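Local coordinates for putative yopH targeting protein (Yersinia pestis, PDB 4GF3) that probably acts as a type III secretion chaperone of the CesT family, binding the effector YopH and targeting it for export, at residues Glu21-Glu24 and Leu25-Ala29; Gln94-Ile97 and Asn98-Ser101; Ala82-Lys85 and Asp86-Leu90. One frame throughout, in Å; residues are numbered along the deposited sequence.

Interaction 1: residues Glu21-Glu24 and Leu25-Ala29; sequences ETNE and LGHGA
Two backbone amides of the turn close on one side-chain oxygen, OD1 of N23. The N of H27 donates to N23 OD1 at 2.8 Å and the N of L25 to the same N23 OD1 at 3.0 Å. They arrive from opposite faces of the amide, both well out of its plane, so the oxygen is held between them rather than along its lone pairs. N23 CG stands between its own N and carbonyl carbon (chi1 74°), which folds the amide back over the turn it opens. This is an Asx turn superposed on a type I beta turn, N23 to G26, closed by G26 N on N23 O at 3.0 Å. The backbone of N23 answers in the other direction: its N donates to H27 O at 2.8 Å, a nearly straight bond. N23 is therefore tied to H27 twice, once by main chain and once by side chain. The positive phi of G26 (86°), with these backbone bonds, marks a G1-type beta bulge after the turn. The H27 imidazole lies obliquely to the amide, the planes 37° apart, with H27 CB 3.3 Å from N23 OD1; CB of L25 rests over one face of the ring, toward its rim. T22 CB packs against the backbone of G26, 3.5 Å from G26 C, with T22 CG2 near CA of G28. One water joins the diverging ends, donating to E21 O and accepting from A29 N at 2.9 Å. The turn lies between helix 4-15 and strand 28-32: G26 O is bonded to the hydroxyl of Y4 in that helix, H27 packs on A41 of strand 36-42, and a chain of another protein pairs with the backbone at A29.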
# COMPACT_ATOMS: atom_id res chain seq x y z
N GLU A 21 1.00 -12.89 5.39
CA GLU A 21 2.33 -13.44 5.57
C GLU A 21 3.40 -12.43 5.19
O GLU A 21 3.22 -11.67 4.26
CB GLU A 21 2.52 -14.68 4.71
CG GLU A 21 1.66 -15.83 5.19
CD GLU A 21 2.16 -17.18 4.68
OE1 GLU A 21 1.91 -17.48 3.49
OE2 GLU A 21 2.79 -17.92 5.48
N THR A 22 4.53 -12.45 5.88
CA THR A 22 5.68 -11.58 5.46
C THR A 22 6.99 -12.39 5.30
O THR A 22 7.17 -13.40 5.95
CB THR A 22 5.91 -10.38 6.37
OG1 THR A 22 6.46 -10.79 7.63
CG2 THR A 22 4.64 -9.66 6.59
N ASN A 23 7.86 -11.97 4.39
CA ASN A 23 9.14 -12.63 4.23
C ASN A 23 10.09 -12.21 5.38
O ASN A 23 9.64 -11.63 6.38
CB ASN A 23 9.72 -12.34 2.85
CG ASN A 23 10.26 -10.92 2.72
OD1 ASN A 23 10.16 -10.06 3.62
ND2 ASN A 23 10.90 -10.67 1.59
N GLU A 24 11.39 -12.50 5.21
CA GLU A 24 12.44 -12.26 6.20
C GLU A 24 12.56 -10.81 6.68
O GLU A 24 12.98 -10.57 7.81
CB GLU A 24 13.82 -12.65 5.62
CG GLU A 24 14.00 -14.13 5.43
CD GLU A 24 13.46 -14.64 4.10
OE1 GLU A 24 13.05 -13.77 3.32
OE2 GLU A 24 13.49 -15.89 3.86
N LEU A 25 12.27 -9.87 5.79
CA LEU A 25 12.45 -8.48 6.06
C LEU A 25 11.13 -7.84 6.31
O LEU A 25 11.01 -6.62 6.33
CB LEU A 25 13.15 -7.85 4.89
CG LEU A 25 14.55 -8.34 4.49
CD1 LEU A 25 15.07 -7.41 3.41
CD2 LEU A 25 15.54 -8.41 5.62
N GLY A 26 10.11 -8.64 6.43
CA GLY A 26 8.79 -8.12 6.79
C GLY A 26 7.96 -7.64 5.63
O GLY A 26 6.96 -6.98 5.84
N HIS A 27 8.37 -8.00 4.41
CA HIS A 27 7.66 -7.60 3.21
C HIS A 27 6.48 -8.54 3.05
O HIS A 27 6.64 -9.78 3.07
CB HIS A 27 8.52 -7.67 1.95
CG HIS A 27 9.78 -6.89 2.04
ND1 HIS A 27 10.79 -6.99 1.10
CD2 HIS A 27 10.22 -6.01 2.98
CE1 HIS A 27 11.79 -6.20 1.44
NE2 HIS A 27 11.46 -5.57 2.57
N GLY A 28 5.33 -7.94 2.92
CA GLY A 28 4.05 -8.66 2.77
C GLY A 28 3.28 -8.07 1.59
O GLY A 28 3.64 -7.00 1.07
N ALA A 29 2.20 -8.75 1.17
CA ALA A 29 1.41 -8.27 0.03
C ALA A 29 -0.04 -8.78 0.08
O ALA A 29 -0.31 -9.89 0.54
CB ALA A 29 2.10 -8.68 -1.31
O HOH W 1 1.78 -11.48 2.18

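Interaction 2: residues Gln94-Ile97 and Asn98-Ser101; sequences QLNI and NDTS
N96 and D99 cross obliquely, the amide of N96 stacked on the carboxylate of D99 with their planes only 16° apart. D99 OD2 lies 3.3 Å from N96 CG, so the two flat groups are laid over one another. The link proper is made by the D99 backbone: its N reaches N96 OD1 at 2.8 Å and N96 O at 3.1 Å, both bonds weak and bent, near 130° at the hydrogen. N96 CG lies opposite its own N (chi1 -179°), and this extended start carries OD1 forward over the bend to the D99 amide. The methyl CG2 of T100 sits 3.3 Å from N96 O, and the T100 hydroxyl OG1 touches CD2 of L95 at 3.5 Å, the two side chains crossing at about a right angle. That hydroxyl is positioned from further out by Q104, whose OE1 is its hydrogen-bond partner. Next along the chain, S101 is the N-cap of helix 102-118, its OG bonded to Q104 N, so Q104 is engaged both by its backbone and by its side chain. Behind the strand end, L95 and I97 pack on L48 of strand 47-56, L95 also on L105, while T100 reaches L7 of helix 4-15. Chemically, a single amide N is shared by two oxygens of N96, neither bond strong. N96 OD1 also lies 3.3 Å from D99 OD1, two acceptors close together, an unfavourable approach that the D99 N-H, donating weakly to N96 OD1, probably offsets in part.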
# COMPACT_ATOMS: atom_id res chain seq x y z
N GLN A 94 3.28 6.42 3.70
CA GLN A 94 4.27 6.18 4.73
C GLN A 94 3.67 6.52 6.09
O GLN A 94 3.16 7.59 6.26
CB GLN A 94 5.56 6.99 4.44
CG GLN A 94 6.70 6.72 5.43
CD GLN A 94 8.06 7.24 4.90
OE1 GLN A 94 8.33 7.30 3.68
NE2 GLN A 94 8.93 7.57 5.83
N LEU A 95 3.73 5.59 7.02
CA LEU A 95 3.00 5.62 8.27
C LEU A 95 3.87 5.18 9.46
O LEU A 95 4.70 4.30 9.39
CB LEU A 95 1.80 4.67 8.20
CG LEU A 95 0.80 4.91 7.05
CD1 LEU A 95 0.86 3.77 6.04
CD2 LEU A 95 -0.60 5.14 7.60
N ASN A 96 3.54 5.74 10.61
CA ASN A 96 4.08 5.36 11.83
C ASN A 96 3.41 4.11 12.34
O ASN A 96 2.18 4.07 12.51
CB ASN A 96 3.91 6.52 12.82
CG ASN A 96 4.49 6.23 14.14
OD1 ASN A 96 3.86 5.58 14.98
ND2 ASN A 96 5.71 6.82 14.40
N ILE A 97 4.23 3.11 12.67
CA ILE A 97 3.74 1.79 13.10
C ILE A 97 2.88 1.91 14.34
O ILE A 97 1.81 1.31 14.45
CB ILE A 97 4.91 0.82 13.36
CG1 ILE A 97 5.59 0.44 12.02
CG2 ILE A 97 4.46 -0.47 14.08
CD1 ILE A 97 6.97 -0.10 12.18
N ASN A 98 3.36 2.65 15.32
CA ASN A 98 2.59 2.79 16.53
C ASN A 98 1.34 3.71 16.40
O ASN A 98 0.39 3.55 17.15
CB ASN A 98 3.47 3.26 17.68
CG ASN A 98 2.74 3.21 19.03
OD1 ASN A 98 2.13 4.21 19.47
ND2 ASN A 98 2.78 2.05 19.68
N ASP A 99 1.32 4.65 15.48
CA ASP A 99 0.22 5.61 15.44
C ASP A 99 -0.93 5.09 14.53
O ASP A 99 -1.99 5.72 14.47
CB ASP A 99 0.65 6.98 14.86
CG ASP A 99 1.70 7.72 15.72
OD1 ASP A 99 1.84 7.37 16.94
OD2 ASP A 99 2.38 8.60 15.06
N THR A 100 -0.70 4.00 13.76
CA THR A 100 -1.66 3.66 12.70
C THR A 100 -2.56 2.56 13.28
O THR A 100 -2.35 2.18 14.36
CB THR A 100 -0.92 3.37 11.34
OG1 THR A 100 -1.88 3.27 10.23
CG2 THR A 100 -0.19 2.10 11.39
N SER A 101 -3.64 2.15 12.62
CA SER A 101 -4.47 1.01 13.06
C SER A 101 -4.73 0.14 11.82
O SER A 101 -4.50 0.57 10.66
CB SER A 101 -5.85 1.53 13.61
OG SER A 101 -6.40 2.30 12.53

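Interaction 3: residues Ala82-Lys85 and Asp86-Leu90; sequences ALDK and DDHWL
A beta hairpin joins strands 80-83 and 88-96, and D84 organises its loop through a type I turn from D84 to D87. OD1 of D84 accepts two amides from opposite faces of the carboxylate: D86 N at 2.8 Å, an Asx turn, and H88 N at 3.0 Å. The turn is closed by D87 N on D84 O, and a straight bond from D84 N to H88 O, 2.9 Å, lies in the carbonyl plane. With the positive phi of D87 (70°), these backbone bonds mark a G1-type beta bulge, its position held by an aspartate. Where the strands settle into register, A82 and L90 form an antiparallel hydrogen-bonded pair, each N donating to the other's O at 2.8 Å. The following pair, L83 with W89, is non-hydrogen-bonded and filled by a CH-pi contact: CD2 of L83 stands over the six-membered ring of W89, 3.6 Å from its centroid and 13° off the normal. The other carboxylate oxygen of D84, OD2, forms a salt bridge with R53 of strand 47-56. H88 ND1 bonds to A54 O of that strand, and W89 NE1 to Q62 of helix 60-68, where L83 also packs on L63.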
# COMPACT_ATOMS: atom_id res chain seq x y z
N ALA A 82 4.91 8.61 -7.10
CA ALA A 82 6.20 8.69 -7.78
C ALA A 82 6.04 8.13 -9.20
O ALA A 82 5.07 7.44 -9.52
CB ALA A 82 7.25 7.85 -7.06
N LEU A 83 7.04 8.35 -10.03
CA LEU A 83 7.13 7.60 -11.28
C LEU A 83 8.32 6.70 -11.26
O LEU A 83 9.45 7.10 -10.91
CB LEU A 83 7.26 8.53 -12.50
CG LEU A 83 6.06 9.40 -12.80
CD1 LEU A 83 6.51 10.43 -13.82
CD2 LEU A 83 4.90 8.61 -13.35
N ASP A 84 8.09 5.51 -11.74
CA ASP A 84 9.17 4.61 -12.01
C ASP A 84 9.84 4.84 -13.34
O ASP A 84 9.50 5.75 -14.13
CB ASP A 84 8.75 3.18 -11.74
CG ASP A 84 8.02 2.54 -12.91
OD1 ASP A 84 7.92 3.08 -14.03
OD2 ASP A 84 7.47 1.49 -12.62
N LYS A 85 10.86 4.04 -13.61
CA LYS A 85 11.74 4.34 -14.74
C LYS A 85 11.05 4.16 -16.09
O LYS A 85 11.58 4.57 -17.16
CB LYS A 85 12.97 3.44 -14.70
CG LYS A 85 12.64 1.98 -14.87
CD LYS A 85 13.91 1.19 -15.19
CE LYS A 85 13.79 -0.21 -14.59
NZ LYS A 85 15.15 -0.78 -14.35
N ASP A 86 9.88 3.53 -16.03
CA ASP A 86 9.09 3.29 -17.20
C ASP A 86 7.80 4.12 -17.28
O ASP A 86 6.92 3.84 -18.06
CB ASP A 86 8.87 1.80 -17.27
CG ASP A 86 10.21 1.06 -17.54
OD1 ASP A 86 11.00 1.58 -18.39
OD2 ASP A 86 10.46 0.00 -16.90
N ASP A 87 7.77 5.17 -16.48
CA ASP A 87 6.69 6.13 -16.49
C ASP A 87 5.39 5.50 -15.91
O ASP A 87 4.30 6.03 -16.14
CB ASP A 87 6.44 6.70 -17.90
CG ASP A 87 7.66 7.47 -18.46
OD1 ASP A 87 8.61 7.76 -17.70
OD2 ASP A 87 7.64 7.82 -19.64
N HIS A 88 5.52 4.38 -15.19
CA HIS A 88 4.40 3.91 -14.35
C HIS A 88 4.36 4.63 -13.05
O HIS A 88 5.38 4.87 -12.37
CB HIS A 88 4.42 2.42 -14.07
CG HIS A 88 4.04 1.59 -15.25
ND1 HIS A 88 3.08 0.60 -15.20
CD2 HIS A 88 4.49 1.62 -16.52
CE1 HIS A 88 2.98 0.03 -16.39
NE2 HIS A 88 3.81 0.65 -17.22
N TRP A 89 3.14 4.91 -12.65
CA TRP A 89 2.87 5.47 -11.36
C TRP A 89 3.18 4.45 -10.27
O TRP A 89 2.83 3.27 -10.38
CB TRP A 89 1.43 5.91 -11.25
CG TRP A 89 1.15 7.11 -12.09
CD1 TRP A 89 0.34 7.21 -13.22
CD2 TRP A 89 1.63 8.43 -11.83
NE1 TRP A 89 0.30 8.50 -13.65
CE2 TRP A 89 1.07 9.27 -12.82
CE3 TRP A 89 2.44 8.97 -10.85
CZ2 TRP A 89 1.36 10.65 -12.87
CZ3 TRP A 89 2.73 10.34 -10.91
CH2 TRP A 89 2.16 11.15 -11.90
N LEU A 90 3.84 4.94 -9.24
CA LEU A 90 4.09 4.18 -8.04
C LEU A 90 3.43 4.96 -6.90
O LEU A 90 3.89 6.06 -6.55
CB LEU A 90 5.59 4.06 -7.80
CG LEU A 90 6.06 2.95 -6.82
CD1 LEU A 90 7.56 2.76 -6.99
CD2 LEU A 90 5.72 3.23 -5.37

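All three contacts are local bends at the ends of strands in one antiparallel sheet, ordered 28-32, 36-42, 47-56, 88-96, 80-83. Along the chain interaction 1 comes first, then interaction 3, then interaction 2, and the last two share strand 88-96, one at its start and the other at its end. Their centres lie about 25 Å apart, on opposite sides of the chain's centre; interaction 1 is about 17 Å from interaction 2 and 23 Å from interaction 3, centre to centre, and touches neither. The turns of interactions 1 and 3 lie at the two outermost strands of the sheet, while interaction 2 leads the chain from strand 88-96 into helix 102-118.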